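Local atomic coordinates of putative methyltransferase from antibiotic biosynthesis pathway (Anabaena variabilis ATCC 29413, PDB entry 3EGE), a protein that probably catalyses the transfer of a methyl group from S-adenosylmethionine to a substrate that remains unidentified. Residues A[102-107]-A[126-131]; A[36-41]-A[97-102]. One frame throughout, in Å; residues are numbered along the deposited sequence.

How the interactions relate
The two contacts sit side by side in the Rossmann-like sheet of the methyltransferase domain, their centres about 10 Å apart. Interaction 2 pairs the parallel strands 37-41 and 97-101, next to each other near the middle of the sheet. Where strand 97-101 ends, interaction 1 begins: Leu102 closes the range of interaction 2 and makes its contacts in interaction 1, and the loop 102-107 turns back over the end of the next parallel strand, 126-131, before helix 110-120. Strand 97-101 is thus flanked by both partners, and backbone bonds from Val127 N to Val98 O and from Leu129 N to Ser100 O probably join the two contacts. Phe107 packs on Ile41 and Ser100, so the loop also touches the first strand.

Interaction 1: residues A[102-107]-A[126-131]; sequences LAIHHF and IVLLTF
His105 and Phe131 meet as a T-shaped aromatic pair: the edge of the phenyl ring, led by CE1, is directed at one face of the imidazole, with the ring planes at 79° and the centroids 5.0 Å apart. Phe131 CE1 comes within 3.6 Å of His105 ND1, and His106 CD2 lies toward the rim of the opposite imidazole face. In His105, CG stands between the backbone N and the carbonyl carbon (chi1 64°), which turns the ring towards the strand. Leu102 lies alongside Leu129, CG to CD2 4.1 Å, while the tip of Ile104, CD1, touches both Leu128 CD1 and Thr130 OG1.

The direct polar link across the contact is Leu102 N to Leu129 O, 2.8 Å. The same carbonyl accepts a second bond from a water, 2.7 Å from Leu129 O, which in turn accepts from Ala103 N. Another water lies 2.9 Å from His105 ND1 and makes a weak bond to Thr130 OG1, whose stronger partner is Gln161 OE1; Gln161 also reaches Phe131 O. Farther out, Leu110 of helix 110-120 packs on Ile104 and Phe114 on Leu128, and Tyr252 lies against Leu102.

This is the loop after a parallel strand of a Rossmann-like fold, with a short 3-10 turn at 104-106, bent back over the C-terminal end of the neighbouring strand. Because one carbonyl receives both Leu102 N and the water carried by Ala103 N, the start of the loop is tied to the strand by polar bonds, whereas Ile104 is held by apolar contacts, and His105 by the aromatic pair plus a water bridge whose Thr130 end is weak.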
loop_
_atom_site.group_PDB
_atom_site.type_symbol
_atom_site.label_atom_id
_atom_site.label_comp_id
_atom_site.label_asym_id
_atom_site.label_seq_id
_atom_site.Cartn_x
_atom_site.Cartn_y
_atom_site.Cartn_z
ATOM N N LEU A 102 0.301 -0.904 -2.464
ATOM C CA LEU A 102 -1.006 -0.858 -1.772
ATOM C C LEU A 102 -2.120 -0.279 -2.666
ATOM O O LEU A 102 -2.819 0.660 -2.289
ATOM C CB LEU A 102 -0.902 -0.122 -0.419
ATOM C CG LEU A 102 0.011 -0.745 0.659
ATOM C CD1 LEU A 102 0.120 0.246 1.820
ATOM C CD2 LEU A 102 -0.485 -2.127 1.152
ATOM N N ALA A 103 -2.246 -0.882 -3.848
ATOM C CA ALA A 103 -3.204 -0.469 -4.877
ATOM C C ALA A 103 -4.016 -1.586 -5.524
ATOM O O ALA A 103 -5.173 -1.345 -5.829
ATOM C CB ALA A 103 -2.466 0.310 -5.971
ATOM N N ILE A 104 -3.438 -2.785 -5.717
ATOM C CA ILE A 104 -4.085 -3.886 -6.478
ATOM C C ILE A 104 -5.472 -4.306 -5.995
ATOM O O ILE A 104 -6.266 -4.830 -6.775
ATOM C CB ILE A 104 -3.154 -5.164 -6.683
ATOM C CG1 ILE A 104 -2.872 -5.948 -5.374
ATOM C CG2 ILE A 104 -1.846 -4.774 -7.335
ATOM C CD1 ILE A 104 -2.202 -7.373 -5.600
ATOM N N HIS A 105 -5.728 -4.100 -4.698
ATOM C CA HIS A 105 -7.048 -4.314 -4.092
ATOM C C HIS A 105 -8.124 -3.375 -4.590
ATOM O O HIS A 105 -9.299 -3.683 -4.419
ATOM C CB HIS A 105 -6.998 -4.315 -2.558
ATOM C CG HIS A 105 -6.586 -3.021 -1.942
ATOM N ND1 HIS A 105 -5.293 -2.542 -2.007
ATOM C CD2 HIS A 105 -7.277 -2.150 -1.167
ATOM C CE1 HIS A 105 -5.221 -1.401 -1.344
ATOM N NE2 HIS A 105 -6.407 -1.144 -0.822
ATOM N N HIS A 106 -7.721 -2.254 -5.208
ATOM C CA HIS A 106 -8.632 -1.331 -5.843
ATOM C C HIS A 106 -8.902 -1.660 -7.321
ATOM O O HIS A 106 -9.745 -1.007 -7.920
ATOM C CB HIS A 106 -8.109 0.098 -5.749
ATOM C CG HIS A 106 -7.919 0.590 -4.353
ATOM N ND1 HIS A 106 -8.913 0.521 -3.403
ATOM C CD2 HIS A 106 -6.873 1.220 -3.765
ATOM C CE1 HIS A 106 -8.468 1.046 -2.272
ATOM N NE2 HIS A 106 -7.236 1.488 -2.470
ATOM N N PHE A 107 -8.228 -2.655 -7.912
ATOM C CA PHE A 107 -8.447 -2.990 -9.321
ATOM C C PHE A 107 -9.706 -3.855 -9.496
ATOM O O PHE A 107 -9.972 -4.742 -8.684
ATOM C CB PHE A 107 -7.222 -3.698 -9.968
ATOM C CG PHE A 107 -5.893 -2.964 -9.829
ATOM C CD1 PHE A 107 -5.796 -1.602 -9.489
ATOM C CD2 PHE A 107 -4.716 -3.642 -10.147
ATOM C CE1 PHE A 107 -4.534 -0.969 -9.387
ATOM C CE2 PHE A 107 -3.462 -3.017 -10.057
ATOM C CZ PHE A 107 -3.372 -1.677 -9.682
ATOM N N ILE A 126 8.299 -7.642 -11.155
ATOM C CA ILE A 126 7.037 -7.082 -10.730
ATOM C C ILE A 126 7.119 -7.138 -9.190
ATOM O O ILE A 126 7.406 -8.200 -8.636
ATOM C CB ILE A 126 5.833 -7.875 -11.305
ATOM C CG1 ILE A 126 5.820 -7.792 -12.855
ATOM C CG2 ILE A 126 4.534 -7.329 -10.751
ATOM C CD1 ILE A 126 4.719 -8.623 -13.533
ATOM N N VAL A 127 6.967 -5.987 -8.538
ATOM C CA VAL A 127 7.010 -5.859 -7.084
ATOM C C VAL A 127 5.656 -5.282 -6.610
ATOM O O VAL A 127 5.336 -4.144 -6.898
ATOM C CB VAL A 127 8.177 -4.920 -6.632
ATOM C CG1 VAL A 127 8.232 -4.797 -5.069
ATOM C CG2 VAL A 127 9.519 -5.405 -7.203
ATOM N N LEU A 128 4.877 -6.083 -5.884
ATOM C CA LEU A 128 3.571 -5.664 -5.355
ATOM C C LEU A 128 3.630 -5.582 -3.826
ATOM O O LEU A 128 3.996 -6.551 -3.212
ATOM C CB LEU A 128 2.481 -6.680 -5.769
ATOM C CG LEU A 128 2.383 -7.046 -7.268
ATOM C CD1 LEU A 128 1.239 -8.067 -7.521
ATOM C CD2 LEU A 128 2.200 -5.816 -8.144
ATOM N N LEU A 129 3.329 -4.420 -3.235
ATOM C CA LEU A 129 3.159 -4.303 -1.777
ATOM C C LEU A 129 1.650 -4.438 -1.624
ATOM O O LEU A 129 0.886 -3.587 -2.097
ATOM C CB LEU A 129 3.650 -2.997 -1.149
ATOM C CG LEU A 129 3.464 -2.906 0.391
ATOM C CD1 LEU A 129 4.112 -4.093 1.149
ATOM C CD2 LEU A 129 3.972 -1.582 0.970
ATOM N N THR A 130 1.251 -5.535 -0.980
ATOM C CA THR A 130 -0.144 -5.914 -0.800
ATOM C C THR A 130 -0.335 -6.432 0.628
ATOM O O THR A 130 0.511 -6.223 1.491
ATOM C CB THR A 130 -0.551 -6.956 -1.899
ATOM O OG1 THR A 130 -1.949 -7.247 -1.834
ATOM C CG2 THR A 130 0.284 -8.246 -1.794
ATOM N N PHE A 131 -1.460 -7.083 0.871
ATOM C CA PHE A 131 -1.786 -7.585 2.178
ATOM C C PHE A 131 -2.801 -8.736 2.160
ATOM O O PHE A 131 -3.525 -8.967 1.176
ATOM C CB PHE A 131 -2.397 -6.430 3.024
ATOM C CG PHE A 131 -3.716 -5.929 2.486
ATOM C CD1 PHE A 131 -3.748 -4.976 1.470
ATOM C CD2 PHE A 131 -4.917 -6.452 2.938
ATOM C CE1 PHE A 131 -4.958 -4.536 0.925
ATOM C CE2 PHE A 131 -6.139 -6.019 2.405
ATOM C CZ PHE A 131 -6.159 -5.061 1.396
HETATM O O HOH W 1 -0.552 -3.350 -4.384
HETATM O O HOH W 2 -2.807 -4.098 -2.085
#

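Interaction 2: residues A[36-41]-A[97-102]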
loop_
_atom_site.group_PDB
_atom_site.type_symbol
_atom_site.label_atom_id
_atom_site.label_comp_id
_atom_site.label_asym_id
_atom_site.label_seq_id
_atom_site.Cartn_x
_atom_site.Cartn_y
_atom_site.Cartn_z
ATOM N N SER A 36 16.970 2.974 -15.218
ATOM C CA SER A 36 15.947 2.027 -15.660
ATOM C C SER A 36 14.578 2.720 -15.570
ATOM O O SER A 36 14.439 3.774 -14.926
ATOM C CB SER A 36 15.976 0.749 -14.819
ATOM O OG SER A 36 17.222 0.086 -14.967
ATOM N N VAL A 37 13.604 2.150 -16.280
ATOM C CA VAL A 37 12.241 2.647 -16.353
ATOM C C VAL A 37 11.329 1.638 -15.653
ATOM O O VAL A 37 11.495 0.415 -15.803
ATOM C CB VAL A 37 11.796 2.928 -17.822
ATOM C CG1 VAL A 37 10.375 3.563 -17.896
ATOM C CG2 VAL A 37 12.774 3.865 -18.485
ATOM N N ILE A 38 10.428 2.168 -14.806
ATOM C CA ILE A 38 9.419 1.384 -14.145
ATOM C C ILE A 38 8.023 1.967 -14.375
ATOM O O ILE A 38 7.871 3.173 -14.582
ATOM C CB ILE A 38 9.702 1.179 -12.590
ATOM C CG1 ILE A 38 9.630 2.496 -11.783
ATOM C CG2 ILE A 38 11.079 0.469 -12.371
ATOM C CD1 ILE A 38 9.355 2.290 -10.313
ATOM N N ALA A 39 7.017 1.089 -14.345
ATOM C CA ALA A 39 5.617 1.478 -14.387
ATOM C C ALA A 39 5.136 1.346 -12.946
ATOM O O ALA A 39 5.489 0.368 -12.263
ATOM C CB ALA A 39 4.822 0.612 -15.295
ATOM N N ASP A 40 4.399 2.372 -12.475
ATOM C CA ASP A 40 3.765 2.403 -11.139
ATOM C C ASP A 40 2.256 2.381 -11.435
ATOM O O ASP A 40 1.670 3.403 -11.871
ATOM C CB ASP A 40 4.186 3.661 -10.357
ATOM C CG ASP A 40 3.627 3.711 -8.914
ATOM O OD1 ASP A 40 2.943 2.765 -8.448
ATOM O OD2 ASP A 40 3.897 4.733 -8.232
ATOM N N ILE A 41 1.653 1.206 -11.225
ATOM C CA ILE A 41 0.242 0.962 -11.547
ATOM C C ILE A 41 -0.544 1.185 -10.273
ATOM O O ILE A 41 -0.313 0.521 -9.276
ATOM C CB ILE A 41 0.015 -0.465 -12.130
ATOM C CG1 ILE A 41 1.034 -0.784 -13.275
ATOM C CG2 ILE A 41 -1.460 -0.656 -12.570
ATOM C CD1 ILE A 41 1.075 0.253 -14.453
ATOM N N GLY A 97 10.795 -2.550 -15.142
ATOM C CA GLY A 97 10.121 -3.081 -13.972
ATOM C C GLY A 97 8.740 -2.466 -13.754
ATOM O O GLY A 97 8.378 -1.466 -14.361
ATOM N N VAL A 98 7.966 -3.106 -12.883
ATOM C CA VAL A 98 6.615 -2.709 -12.600
ATOM C C VAL A 98 6.374 -2.811 -11.103
ATOM O O VAL A 98 6.778 -3.792 -10.478
ATOM C CB VAL A 98 5.602 -3.638 -13.338
ATOM C CG1 VAL A 98 4.143 -3.222 -13.040
ATOM C CG2 VAL A 98 5.859 -3.668 -14.863
ATOM N N ILE A 99 5.706 -1.798 -10.544
ATOM C CA ILE A 99 5.313 -1.794 -9.137
ATOM C C ILE A 99 3.822 -1.438 -8.935
ATOM O O ILE A 99 3.215 -0.750 -9.759
ATOM C CB ILE A 99 6.217 -0.829 -8.266
ATOM C CG1 ILE A 99 5.879 0.659 -8.497
ATOM C CG2 ILE A 99 7.702 -1.088 -8.518
ATOM C CD1 ILE A 99 6.561 1.564 -7.543
ATOM N N SER A 100 3.252 -1.937 -7.845
ATOM C CA SER A 100 1.923 -1.479 -7.372
ATOM C C SER A 100 1.974 -1.524 -5.845
ATOM O O SER A 100 2.040 -2.614 -5.241
ATOM C CB SER A 100 0.748 -2.273 -7.936
ATOM O OG SER A 100 -0.437 -1.523 -7.749
ATOM N N ILE A 101 2.008 -0.334 -5.248
ATOM C CA ILE A 101 2.175 -0.154 -3.809
ATOM C C ILE A 101 0.821 0.119 -3.146
ATOM O O ILE A 101 0.267 1.205 -3.282
ATOM C CB ILE A 101 3.211 0.977 -3.516
ATOM C CG1 ILE A 101 4.519 0.755 -4.351
ATOM C CG2 ILE A 101 3.414 1.142 -1.983
ATOM C CD1 ILE A 101 5.150 -0.755 -4.344
ATOM N N LEU A 102 0.301 -0.904 -2.464
ATOM C CA LEU A 102 -1.006 -0.858 -1.772
ATOM C C LEU A 102 -2.120 -0.279 -2.666
ATOM O O LEU A 102 -2.819 0.660 -2.289
ATOM C CB LEU A 102 -0.902 -0.122 -0.419
ATOM C CG LEU A 102 0.011 -0.745 0.659
ATOM C CD1 LEU A 102 0.120 0.246 1.820
ATOM C CD2 LEU A 102 -0.485 -2.127 1.152
HETATM O O HOH W 3 1.494 2.447 -6.318
#
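Strands 37-41 and 97-101 run parallel at 25°, joined by a ladder in which Gly97 N binds Val37 O, Ala39 N binds Gly97 O, Ile99 N binds Ala39 O and Ile41 N binds Ile99 O.

Ile38, Asp40 and Ile99 share one face of the sheet. Ile99 reaches across with its CG1 branch, set between the backbone N and the carbonyl carbon (chi1 75°): its CD1 meets Ile38 CD1 at 4.0 Å, and its CG1 lies 3.6 Å from Asp40 OD1. Ile26 and Leu30 of helix 20-30 cover Ile99. On the other face, Ala39 CB approaches Val98 CG2, and Ile41 CG1 touches Val98 CG1 at 4.0 Å, beneath Met117 and Ile120 of helix 110-120.

Polar groups gather at the C-terminal ends. Ser100 OG donates to Ile41 O over 2.6 Å, tilted 23° from the carbonyl plane. Asp40 OD1 accepts from a water at 2.6 Å, which also accepts from Ile101 N, while Asp40 OD2 is bonded to Ser49 OG.

The buried carboxylate therefore has a partner on each oxygen, one through water to the neighbouring strand and one directly to helix 47-53. These bonds tie the end of the first strand to its neighbour and to helix 47-53, just before Gly42, Gly44 and Gly47, a glycine pattern consistent with an S-adenosylmethionine-binding turn.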